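PDB 6IDY: lipase aflb from Neosartorya fumigata, which probably hydrolyses ester bonds of lipids such as triacylglycerols, as a calcium-containing fungal lipase of the alpha/beta-hydrolase fold. Local coordinates for residues Ile98-Asn111 against Ala170-Gly182. Numbering follows the deposited sequence.
Sequences ILSFLNGYLNLDLN and ATPAGTTYYFNFG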
loop_
_atom_site.group_PDB
_atom_site.type_symbol
_atom_site.label_atom_id
_atom_site.label_comp_id
_atom_site.label_asym_id
_atom_site.label_seq_id
_atom_site.Cartn_x
_atom_site.Cartn_y
_atom_site.Cartn_z
ATOM N N ILE A 98 0.717 -14.478 15.152
ATOM C CA ILE A 98 0.659 -13.371 14.195
ATOM C C ILE A 98 0.040 -12.150 14.892
ATOM O O ILE A 98 0.617 -11.065 14.811
ATOM C CB ILE A 98 0.000 -13.778 12.842
ATOM C CG1 ILE A 98 0.895 -14.827 12.123
ATOM C CG2 ILE A 98 -0.235 -12.544 11.936
ATOM C CD1 ILE A 98 0.281 -15.579 10.949
ATOM N N LEU A 99 -1.065 -12.355 15.660
ATOM C CA LEU A 99 -1.728 -11.309 16.448
ATOM C C LEU A 99 -0.750 -10.649 17.427
ATOM O O LEU A 99 -0.741 -9.421 17.538
ATOM C CB LEU A 99 -2.936 -11.863 17.232
ATOM C CG LEU A 99 -4.270 -11.985 16.491
ATOM C CD1 LEU A 99 -5.318 -12.648 17.368
ATOM C CD2 LEU A 99 -4.781 -10.631 16.025
ATOM N N SER A 100 0.087 -11.464 18.107
ATOM C CA SER A 100 1.100 -10.996 19.057
ATOM C C SER A 100 2.121 -10.096 18.363
ATOM O O SER A 100 2.462 -9.045 18.906
ATOM C CB SER A 100 1.792 -12.177 19.733
ATOM O OG SER A 100 2.763 -11.749 20.672
ATOM N N PHE A 101 2.573 -10.489 17.150
ATOM C CA PHE A 101 3.526 -9.731 16.336
ATOM C C PHE A 101 2.903 -8.402 15.889
ATOM O O PHE A 101 3.531 -7.355 16.051
ATOM C CB PHE A 101 4.012 -10.565 15.132
ATOM C CG PHE A 101 4.913 -9.835 14.157
ATOM C CD1 PHE A 101 6.245 -9.579 14.472
ATOM C CD2 PHE A 101 4.436 -9.421 12.919
ATOM C CE1 PHE A 101 7.078 -8.910 13.569
ATOM C CE2 PHE A 101 5.270 -8.751 12.018
ATOM C CZ PHE A 101 6.584 -8.498 12.350
ATOM N N LEU A 102 1.665 -8.447 15.356
ATOM C CA LEU A 102 0.918 -7.266 14.903
ATOM C C LEU A 102 0.635 -6.304 16.064
ATOM O O LEU A 102 0.641 -5.087 15.863
ATOM C CB LEU A 102 -0.407 -7.676 14.233
ATOM C CG LEU A 102 -0.332 -8.486 12.930
ATOM C CD1 LEU A 102 -1.682 -9.064 12.592
ATOM C CD2 LEU A 102 0.171 -7.643 11.752
ATOM N N ASN A 103 0.408 -6.856 17.279
ATOM C CA ASN A 103 0.135 -6.086 18.496
ATOM C C ASN A 103 1.280 -5.137 18.885
ATOM O O ASN A 103 1.012 -4.041 19.382
ATOM C CB ASN A 103 -0.254 -7.004 19.659
ATOM C CG ASN A 103 -0.760 -6.286 20.890
ATOM O OD1 ASN A 103 -1.702 -5.488 20.840
ATOM N ND2 ASN A 103 -0.146 -6.564 22.026
ATOM N N GLY A 104 2.523 -5.548 18.622
ATOM C CA GLY A 104 3.708 -4.752 18.932
ATOM C C GLY A 104 4.301 -3.974 17.773
ATOM O O GLY A 104 5.502 -3.695 17.787
ATOM N N TYR A 105 3.466 -3.589 16.777
ATOM C CA TYR A 105 3.896 -2.866 15.568
ATOM C C TYR A 105 4.508 -1.472 15.838
ATOM O O TYR A 105 5.434 -1.087 15.125
ATOM C CB TYR A 105 2.748 -2.773 14.527
ATOM C CG TYR A 105 1.737 -1.673 14.788
ATOM C CD1 TYR A 105 0.737 -1.830 15.744
ATOM C CD2 TYR A 105 1.789 -0.471 14.089
ATOM C CE1 TYR A 105 -0.179 -0.812 16.007
ATOM C CE2 TYR A 105 0.880 0.556 14.347
ATOM C CZ TYR A 105 -0.106 0.379 15.303
ATOM O OH TYR A 105 -1.019 1.378 15.542
ATOM N N LEU A 106 3.976 -0.713 16.830
ATOM C CA LEU A 106 4.447 0.644 17.152
ATOM C C LEU A 106 5.900 0.724 17.604
ATOM O O LEU A 106 6.599 1.670 17.243
ATOM C CB LEU A 106 3.551 1.326 18.192
ATOM C CG LEU A 106 2.233 1.926 17.719
ATOM C CD1 LEU A 106 1.501 2.518 18.882
ATOM C CD2 LEU A 106 2.446 3.026 16.676
ATOM N N ASN A 107 6.344 -0.256 18.392
ATOM C CA ASN A 107 7.710 -0.317 18.913
ATOM C C ASN A 107 8.652 -1.143 18.024
ATOM O O ASN A 107 9.852 -1.214 18.308
ATOM C CB ASN A 107 7.709 -0.801 20.369
ATOM C CG ASN A 107 7.021 0.162 21.307
ATOM O OD1 ASN A 107 5.864 -0.031 21.694
ATOM N ND2 ASN A 107 7.711 1.234 21.680
ATOM N N LEU A 108 8.122 -1.723 16.929
ATOM C CA LEU A 108 8.895 -2.521 15.974
ATOM C C LEU A 108 9.868 -1.630 15.186
ATOM O O LEU A 108 9.462 -0.591 14.654
ATOM C CB LEU A 108 7.948 -3.289 15.023
ATOM C CG LEU A 108 8.582 -4.240 14.002
ATOM C CD1 LEU A 108 8.909 -5.587 14.627
ATOM C CD2 LEU A 108 7.664 -4.443 12.811
ATOM N N ASP A 109 11.149 -2.046 15.126
ATOM C CA ASP A 109 12.226 -1.333 14.427
ATOM C C ASP A 109 11.971 -1.134 12.930
ATOM O O ASP A 109 12.363 -0.102 12.389
ATOM C CB ASP A 109 13.587 -2.009 14.668
ATOM C CG ASP A 109 14.070 -1.982 16.110
ATOM O OD1 ASP A 109 13.744 -1.009 16.834
ATOM O OD2 ASP A 109 14.792 -2.924 16.512
ATOM N N LEU A 110 11.285 -2.096 12.274
ATOM C CA LEU A 110 10.951 -2.036 10.843
ATOM C C LEU A 110 9.970 -0.898 10.502
ATOM O O LEU A 110 9.918 -0.477 9.348
ATOM C CB LEU A 110 10.365 -3.375 10.335
ATOM C CG LEU A 110 11.071 -4.688 10.704
ATOM C CD1 LEU A 110 10.256 -5.878 10.241
ATOM C CD2 LEU A 110 12.500 -4.755 10.142
ATOM N N ASN A 111 9.186 -0.424 11.492
ATOM C CA ASN A 111 8.194 0.641 11.299
ATOM C C ASN A 111 8.706 2.036 11.674
ATOM O O ASN A 111 7.983 3.017 11.515
ATOM C CB ASN A 111 6.904 0.314 12.058
ATOM C CG ASN A 111 6.186 -0.892 11.527
ATOM O OD1 ASN A 111 6.226 -1.202 10.340
ATOM N ND2 ASN A 111 5.495 -1.596 12.396
ATOM N N ALA A 170 -3.107 4.071 6.433
ATOM C CA ALA A 170 -3.168 3.698 7.847
ATOM C C ALA A 170 -2.281 2.515 8.256
ATOM O O ALA A 170 -2.385 2.041 9.389
ATOM C CB ALA A 170 -4.618 3.429 8.229
ATOM N N THR A 171 -1.419 2.033 7.348
ATOM C CA THR A 171 -0.611 0.850 7.635
ATOM C C THR A 171 0.875 1.115 7.397
ATOM O O THR A 171 1.244 1.497 6.286
ATOM C CB THR A 171 -1.150 -0.383 6.871
ATOM O OG1 THR A 171 -2.562 -0.258 6.661
ATOM C CG2 THR A 171 -0.873 -1.689 7.608
ATOM N N PRO A 172 1.731 0.956 8.438
ATOM C CA PRO A 172 3.176 1.193 8.247
ATOM C C PRO A 172 3.784 0.215 7.248
ATOM O O PRO A 172 3.362 -0.936 7.188
ATOM C CB PRO A 172 3.772 0.988 9.650
ATOM C CG PRO A 172 2.626 1.025 10.585
ATOM C CD PRO A 172 1.444 0.524 9.819
ATOM N N ALA A 173 4.779 0.676 6.486
ATOM C CA ALA A 173 5.483 -0.103 5.468
ATOM C C ALA A 173 6.131 -1.360 6.003
ATOM O O ALA A 173 5.950 -2.428 5.416
ATOM C CB ALA A 173 6.526 0.762 4.782
ATOM N N GLY A 174 6.874 -1.219 7.102
ATOM C CA GLY A 174 7.612 -2.302 7.737
ATOM C C GLY A 174 6.788 -3.543 7.972
ATOM O O GLY A 174 7.147 -4.618 7.486
ATOM N N THR A 175 5.656 -3.393 8.684
ATOM C CA THR A 175 4.759 -4.513 8.965
ATOM C C THR A 175 4.069 -4.997 7.688
ATOM O O THR A 175 4.026 -6.209 7.466
ATOM C CB THR A 175 3.790 -4.201 10.117
ATOM O OG1 THR A 175 4.561 -3.954 11.293
ATOM C CG2 THR A 175 2.853 -5.360 10.405
ATOM N N THR A 176 3.555 -4.064 6.855
ATOM C CA THR A 176 2.883 -4.356 5.584
ATOM C C THR A 176 3.677 -5.313 4.699
ATOM O O THR A 176 3.160 -6.358 4.289
ATOM C CB THR A 176 2.591 -3.059 4.820
ATOM O OG1 THR A 176 1.685 -2.286 5.591
ATOM C CG2 THR A 176 2.023 -3.295 3.396
ATOM N N TYR A 177 4.931 -4.958 4.430
ATOM C CA TYR A 177 5.781 -5.705 3.515
ATOM C C TYR A 177 6.506 -6.891 4.135
ATOM O O TYR A 177 6.985 -7.742 3.395
ATOM C CB TYR A 177 6.741 -4.747 2.823
ATOM C CG TYR A 177 5.994 -3.868 1.843
ATOM C CD1 TYR A 177 5.410 -4.405 0.699
ATOM C CD2 TYR A 177 5.819 -2.509 2.089
ATOM C CE1 TYR A 177 4.691 -3.611 -0.190
ATOM C CE2 TYR A 177 5.111 -1.698 1.198
ATOM C CZ TYR A 177 4.563 -2.255 0.052
ATOM O OH TYR A 177 3.903 -1.476 -0.860
ATOM N N TYR A 178 6.520 -6.996 5.470
ATOM C CA TYR A 178 7.119 -8.121 6.188
ATOM C C TYR A 178 6.476 -9.440 5.705
ATOM O O TYR A 178 7.180 -10.429 5.505
ATOM C CB TYR A 178 6.919 -7.929 7.709
ATOM C CG TYR A 178 7.437 -9.058 8.573
ATOM C CD1 TYR A 178 8.743 -9.054 9.050
ATOM C CD2 TYR A 178 6.605 -10.107 8.956
ATOM C CE1 TYR A 178 9.222 -10.085 9.860
ATOM C CE2 TYR A 178 7.071 -11.145 9.764
ATOM C CZ TYR A 178 8.384 -11.133 10.207
ATOM O OH TYR A 178 8.843 -12.147 11.011
ATOM N N PHE A 179 5.148 -9.422 5.478
ATOM C CA PHE A 179 4.356 -10.573 5.055
ATOM C C PHE A 179 4.175 -10.717 3.534
ATOM O O PHE A 179 3.361 -11.539 3.097
ATOM C CB PHE A 179 2.993 -10.545 5.760
ATOM C CG PHE A 179 3.049 -10.682 7.262
ATOM C CD1 PHE A 179 3.369 -11.899 7.855
ATOM C CD2 PHE A 179 2.732 -9.607 8.086
ATOM C CE1 PHE A 179 3.401 -12.033 9.244
ATOM C CE2 PHE A 179 2.745 -9.747 9.476
ATOM C CZ PHE A 179 3.072 -10.961 10.044
ATOM N N ASN A 180 4.919 -9.946 2.720
ATOM C CA ASN A 180 4.778 -10.076 1.273
ATOM C C ASN A 180 6.000 -9.563 0.503
ATOM O O ASN A 180 7.042 -10.209 0.552
ATOM C CB ASN A 180 3.457 -9.462 0.753
ATOM C CG ASN A 180 3.096 -8.152 1.389
ATOM O OD1 ASN A 180 3.601 -7.104 1.001
ATOM N ND2 ASN A 180 2.208 -8.185 2.367
ATOM N N PHE A 181 5.876 -8.429 -0.212
ATOM C CA PHE A 181 6.911 -7.890 -1.102
ATOM C C PHE A 181 8.223 -7.469 -0.419
ATOM O O PHE A 181 9.186 -7.166 -1.122
ATOM C CB PHE A 181 6.354 -6.767 -1.988
ATOM C CG PHE A 181 5.533 -7.303 -3.142
ATOM C CD1 PHE A 181 6.138 -7.994 -4.188
ATOM C CD2 PHE A 181 4.154 -7.116 -3.184
ATOM C CE1 PHE A 181 5.381 -8.487 -5.254
ATOM C CE2 PHE A 181 3.396 -7.603 -4.256
ATOM C CZ PHE A 181 4.014 -8.280 -5.286
ATOM N N GLY A 182 8.302 -7.562 0.911
ATOM C CA GLY A 182 9.565 -7.356 1.614
ATOM C C GLY A 182 10.518 -8.480 1.224
ATOM O O GLY A 182 11.737 -8.347 1.362
HETATM O O HOH W 1 4.316 -5.841 13.413
#
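T175 OG1 is gripped by N111 ND2 at 2.8 Å, in the plane of the amide, and a water 2.8 Å from OG1 bridges on to F101 O, to which it donates. The same N111 amide works with both ends: its OD1 takes the backbone N of T175 at 2.8 Å, in the carbonyl plane and on a lone pair, although the bond is bent to 135° at the hydrogen. The other N-H of ND2 runs almost straight to Y105 O. Together the three bonds fix the rotation of the amide. CG of N111 stands anti to its own carbonyl carbon (chi1 -66°), which carries the amide across to the start of helix 173-178. G174, lacking a side chain, brings its CA to 3.1 Å from N111 OD1 and makes a CA-H...O contact with L110 O, an atom that takes true hydrogen bonds from the side chains of W194 and N196. P172 CG meets the Y105 ring at its edge. Farther along, F101 CZ sits over the centre of one Y178 face, the planes 32° apart, while F101 CD2 reaches F179 CZ at 3.5 Å; L102 and I98 add methyls to F179. The result is an aromatic cluster beside an asparagine side chain bonded to the N-terminal turn of helix 173-178, joining the N-terminal helical region to the alpha/beta-hydrolase core.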